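Long-range contact in NADPH-quinone reductase (Pediococcus pentosaceus ATCC 25745, PDB 3HA2), which probably transfers electrons from NAD(P)H to quinones by way of bound FMN, the chain here being its flavodoxin-like domain: residues A[40-50]-A[72-82]. Residues are numbered along the deposited sequence; the frame is centred on the assembly and turned at random.
Sequences FNVEQEQSLLL and QWMDTVMTTKF. With SO4 (sulfate ion), chain D.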
loop_
_atom_site.group_PDB
_atom_site.type_symbol
_atom_site.label_atom_id
_atom_site.label_comp_id
_atom_site.label_asym_id
_atom_site.label_seq_id
_atom_site.Cartn_x
_atom_site.Cartn_y
_atom_site.Cartn_z
ATOM N N PHE A 40 -9.861 -11.209 11.495
ATOM C CA PHE A 40 -10.215 -10.125 12.419
ATOM C C PHE A 40 -11.676 -9.707 12.302
ATOM O O PHE A 40 -12.312 -9.882 11.247
ATOM C CB PHE A 40 -9.304 -8.899 12.249
ATOM C CG PHE A 40 -9.415 -8.229 10.906
ATOM C CD1 PHE A 40 -10.380 -7.248 10.670
ATOM C CD2 PHE A 40 -8.523 -8.549 9.882
ATOM C CE1 PHE A 40 -10.482 -6.622 9.436
ATOM C CE2 PHE A 40 -8.615 -7.910 8.632
ATOM C CZ PHE A 40 -9.597 -6.945 8.420
ATOM N N ASN A 41 -12.197 -9.157 13.392
ATOM C CA ASN A 41 -13.599 -8.746 13.459
ATOM C C ASN A 41 -13.640 -7.231 13.501
ATOM O O ASN A 41 -12.999 -6.634 14.366
ATOM C CB ASN A 41 -14.221 -9.304 14.730
ATOM C CG ASN A 41 -15.671 -8.953 14.856
ATOM O OD1 ASN A 41 -16.545 -9.687 14.375
ATOM N ND2 ASN A 41 -15.954 -7.830 15.509
ATOM N N VAL A 42 -14.388 -6.609 12.592
ATOM C CA VAL A 42 -14.356 -5.139 12.462
ATOM C C VAL A 42 -14.761 -4.441 13.754
ATOM O O VAL A 42 -14.066 -3.515 14.203
ATOM C CB VAL A 42 -15.214 -4.645 11.262
ATOM C CG1 VAL A 42 -15.378 -3.106 11.287
ATOM C CG2 VAL A 42 -14.560 -5.075 9.947
ATOM N N GLU A 43 -15.882 -4.881 14.342
ATOM C CA GLU A 43 -16.388 -4.292 15.591
ATOM C C GLU A 43 -15.368 -4.348 16.738
ATOM O O GLU A 43 -15.173 -3.349 17.436
ATOM C CB GLU A 43 -17.725 -4.936 15.985
ATOM C CG GLU A 43 -18.391 -4.309 17.213
ATOM C CD GLU A 43 -19.728 -4.946 17.555
ATOM O OE1 GLU A 43 -20.087 -6.001 16.963
ATOM O OE2 GLU A 43 -20.441 -4.392 18.433
ATOM N N GLN A 44 -14.717 -5.495 16.928
ATOM C CA GLN A 44 -13.674 -5.627 17.951
ATOM C C GLN A 44 -12.475 -4.728 17.669
ATOM O O GLN A 44 -11.954 -4.104 18.593
ATOM C CB GLN A 44 -13.239 -7.086 18.174
ATOM C CG GLN A 44 -11.862 -7.279 18.894
ATOM C CD GLN A 44 -11.795 -6.865 20.389
ATOM O OE1 GLN A 44 -12.281 -5.794 20.805
ATOM N NE2 GLN A 44 -11.134 -7.709 21.194
ATOM N N GLU A 45 -12.046 -4.661 16.405
ATOM C CA GLU A 45 -10.951 -3.782 16.013
ATOM C C GLU A 45 -11.313 -2.308 16.237
ATOM O O GLU A 45 -10.500 -1.525 16.763
ATOM C CB GLU A 45 -10.543 -4.024 14.549
ATOM C CG GLU A 45 -10.052 -5.457 14.247
ATOM C CD GLU A 45 -8.756 -5.824 14.979
ATOM O OE1 GLU A 45 -7.851 -4.963 15.064
ATOM O OE2 GLU A 45 -8.642 -6.984 15.458
ATOM N N GLN A 46 -12.534 -1.929 15.853
ATOM C CA GLN A 46 -12.991 -0.553 16.087
ATOM C C GLN A 46 -13.044 -0.242 17.574
ATOM O O GLN A 46 -12.664 0.853 17.997
ATOM C CB GLN A 46 -14.351 -0.305 15.428
ATOM C CG GLN A 46 -14.207 -0.086 13.928
ATOM C CD GLN A 46 -15.537 0.105 13.228
ATOM O OE1 GLN A 46 -16.584 0.041 13.854
ATOM N NE2 GLN A 46 -15.496 0.306 11.913
ATOM N N SER A 47 -13.500 -1.216 18.362
ATOM C CA SER A 47 -13.540 -1.062 19.809
ATOM C C SER A 47 -12.155 -0.773 20.379
ATOM O O SER A 47 -12.005 0.113 21.216
ATOM C CB SER A 47 -14.112 -2.296 20.484
ATOM O OG SER A 47 -14.230 -2.044 21.873
ATOM N N LEU A 48 -11.154 -1.530 19.933
ATOM C CA LEU A 48 -9.784 -1.319 20.416
ATOM C C LEU A 48 -9.260 0.060 20.038
ATOM O O LEU A 48 -8.619 0.735 20.848
ATOM C CB LEU A 48 -8.851 -2.414 19.887
ATOM C CG LEU A 48 -9.060 -3.812 20.477
ATOM C CD1 LEU A 48 -8.145 -4.799 19.751
ATOM C CD2 LEU A 48 -8.760 -3.823 21.981
ATOM N N LEU A 49 -9.531 0.493 18.810
ATOM C CA LEU A 49 -9.136 1.844 18.399
ATOM C C LEU A 49 -9.735 2.922 19.296
ATOM O O LEU A 49 -9.029 3.844 19.733
ATOM C CB LEU A 49 -9.512 2.106 16.948
ATOM C CG LEU A 49 -8.708 1.277 15.947
ATOM C CD1 LEU A 49 -9.444 1.288 14.617
ATOM C CD2 LEU A 49 -7.325 1.839 15.764
ATOM N N LEU A 50 -11.025 2.793 19.585
ATOM C CA LEU A 50 -11.727 3.791 20.385
ATOM C C LEU A 50 -11.151 3.893 21.795
ATOM O O LEU A 50 -11.219 4.954 22.410
ATOM C CB LEU A 50 -13.228 3.490 20.441
ATOM C CG LEU A 50 -14.059 3.730 19.173
ATOM C CD1 LEU A 50 -15.503 3.279 19.386
ATOM C CD2 LEU A 50 -14.032 5.188 18.756
ATOM N N GLN A 72 -5.827 -4.853 4.178
ATOM C CA GLN A 72 -7.201 -5.338 4.346
ATOM C C GLN A 72 -7.864 -4.747 5.595
ATOM O O GLN A 72 -9.029 -4.371 5.563
ATOM C CB GLN A 72 -7.271 -6.862 4.383
ATOM C CG GLN A 72 -8.712 -7.422 4.303
ATOM C CD GLN A 72 -9.371 -7.104 2.967
ATOM O OE1 GLN A 72 -10.030 -6.077 2.809
ATOM N NE2 GLN A 72 -9.131 -7.953 1.979
ATOM N N TRP A 73 -7.109 -4.665 6.689
ATOM C CA TRP A 73 -7.619 -4.078 7.941
ATOM C C TRP A 73 -7.946 -2.607 7.729
ATOM O O TRP A 73 -8.998 -2.131 8.160
ATOM C CB TRP A 73 -6.548 -4.283 9.016
ATOM C CG TRP A 73 -6.816 -3.787 10.412
ATOM C CD1 TRP A 73 -7.393 -4.477 11.444
ATOM C CD2 TRP A 73 -6.387 -2.542 10.950
ATOM N NE1 TRP A 73 -7.388 -3.706 12.588
ATOM C CE2 TRP A 73 -6.793 -2.506 12.304
ATOM C CE3 TRP A 73 -5.753 -1.419 10.399
ATOM C CZ2 TRP A 73 -6.545 -1.404 13.134
ATOM C CZ3 TRP A 73 -5.485 -0.318 11.241
ATOM C CH2 TRP A 73 -5.897 -0.329 12.589
HETATM N N MSE A 74 -7.072 -1.891 7.025
HETATM C CA MSE A 74 -7.318 -0.486 6.710
HETATM C C MSE A 74 -8.607 -0.349 5.890
HETATM O O MSE A 74 -9.452 0.483 6.197
HETATM C CB MSE A 74 -6.138 0.123 5.929
HETATM C CG MSE A 74 -4.838 0.182 6.701
HETATM SE SE MSE A 74 -4.898 1.646 8.003
HETATM C CE MSE A 74 -5.160 3.144 6.778
ATOM N N ASP A 75 -8.749 -1.192 4.860
ATOM C CA ASP A 75 -9.878 -1.127 3.913
ATOM C C ASP A 75 -11.225 -1.432 4.583
ATOM O O ASP A 75 -12.268 -0.920 4.160
ATOM C CB ASP A 75 -9.664 -2.122 2.750
ATOM C CG ASP A 75 -8.518 -1.730 1.795
ATOM O OD1 ASP A 75 -7.981 -0.615 1.901
ATOM O OD2 ASP A 75 -8.169 -2.567 0.926
ATOM N N THR A 76 -11.208 -2.280 5.607
ATOM C CA THR A 76 -12.435 -2.843 6.168
ATOM C C THR A 76 -12.800 -2.241 7.535
ATOM O O THR A 76 -13.969 -1.990 7.819
ATOM C CB THR A 76 -12.321 -4.392 6.261
ATOM O OG1 THR A 76 -11.913 -4.924 4.984
ATOM C CG2 THR A 76 -13.642 -5.004 6.598
ATOM N N VAL A 77 -11.790 -2.001 8.371
ATOM C CA VAL A 77 -12.018 -1.441 9.706
ATOM C C VAL A 77 -12.218 0.067 9.597
ATOM O O VAL A 77 -13.043 0.648 10.307
ATOM C CB VAL A 77 -10.831 -1.775 10.682
ATOM C CG1 VAL A 77 -10.929 -0.976 12.003
ATOM C CG2 VAL A 77 -10.779 -3.255 10.980
HETATM N N MSE A 78 -11.434 0.705 8.724
HETATM C CA MSE A 78 -11.474 2.161 8.589
HETATM C C MSE A 78 -12.519 2.531 7.542
HETATM O O MSE A 78 -12.197 2.885 6.405
HETATM C CB MSE A 78 -10.102 2.738 8.226
HETATM C CG MSE A 78 -9.006 2.402 9.206
HETATM SE SE MSE A 78 -9.450 2.935 11.031
HETATM C CE MSE A 78 -7.630 2.719 11.768
ATOM N N THR A 79 -13.783 2.438 7.930
ATOM C CA THR A 79 -14.858 2.802 7.020
ATOM C C THR A 79 -15.032 4.322 6.971
ATOM O O THR A 79 -14.558 5.037 7.839
ATOM C CB THR A 79 -16.193 2.153 7.433
ATOM O OG1 THR A 79 -16.535 2.575 8.759
ATOM C CG2 THR A 79 -16.091 0.629 7.380
ATOM N N THR A 80 -15.708 4.802 5.935
ATOM C CA THR A 80 -16.104 6.202 5.860
ATOM C C THR A 80 -16.880 6.605 7.107
ATOM O O THR A 80 -16.592 7.651 7.703
ATOM C CB THR A 80 -16.963 6.436 4.606
ATOM O OG1 THR A 80 -16.184 6.078 3.463
ATOM C CG2 THR A 80 -17.387 7.874 4.486
ATOM N N LYS A 81 -17.851 5.770 7.494
ATOM C CA LYS A 81 -18.747 6.019 8.636
ATOM C C LYS A 81 -17.979 6.168 9.952
ATOM O O LYS A 81 -18.320 6.997 10.792
ATOM C CB LYS A 81 -19.765 4.870 8.761
ATOM C CG LYS A 81 -20.961 5.129 9.692
ATOM C CD LYS A 81 -21.603 3.803 10.144
ATOM C CE LYS A 81 -23.077 3.922 10.514
ATOM N NZ LYS A 81 -23.508 5.231 11.101
ATOM N N PHE A 82 -16.939 5.364 10.120
ATOM C CA PHE A 82 -16.187 5.329 11.376
ATOM C C PHE A 82 -15.062 6.374 11.393
ATOM O O PHE A 82 -14.998 7.226 12.293
ATOM C CB PHE A 82 -15.646 3.907 11.590
ATOM C CG PHE A 82 -14.818 3.736 12.836
ATOM C CD1 PHE A 82 -15.417 3.664 14.089
ATOM C CD2 PHE A 82 -13.436 3.585 12.749
ATOM C CE1 PHE A 82 -14.654 3.489 15.250
ATOM C CE2 PHE A 82 -12.656 3.417 13.904
ATOM C CZ PHE A 82 -13.265 3.349 15.151
HETATM S S SO4 D . -18.445 2.797 4.440
HETATM O O1 SO4 D . -19.156 3.193 3.218
HETATM O O2 SO4 D . -18.670 1.365 4.673
HETATM O O3 SO4 D . -17.001 2.993 4.242
HETATM O O4 SO4 D . -18.940 3.588 5.583
HETATM O O HOH W 1 -17.958 0.936 10.353
#
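The amide nitrogen of Q46 uses both of its hydrogens: NE2 gives one to the backbone oxygen of V77 (NE2 to O 3.0 Å), nearly straight at 170° and on a lone pair in the carbonyl plane, and the other to a water that also bonds T79 OG1. Beyond CG the Q46 side chain runs extended, which lays it flat over the F82 ring. Q46 CG stands 3.6 Å from the centroid of the F82 ring, a CH-pi contact almost on the normal, and the amide stacks with its plane nearly parallel to that of the ring. At the ring's edge lies L50 CG. Were F82 an alanine, the Q46 amide would probably lose its flat support and the tips of L49 and L50 would face a gap.

Here two helices of a flavodoxin-like fold, 42-50 and 72-77 (the end of helix 68-77), cross at about a right angle (-92°) beside the parallel sheet; strand 54-60 lies between them in sequence. V77 is the knob, set among V42, E45, Q46 and L49, its CG2 3.7 Å from E45 CB. Next to it, W73 NE1 donates to E45 OE1 (2.8 Å), meeting the carboxylate from above its plane, while H34 holds the other oxygen, OE2. W73 also turns its edge to the face of F40, CD1 lying over the centre of that ring with the planes at 69°. At the far end of the indole, L49 CD2 reaches the edge at CH2, while L49 CD1 packs 3.7 Å from the selenomethionine methyl, M78 CE.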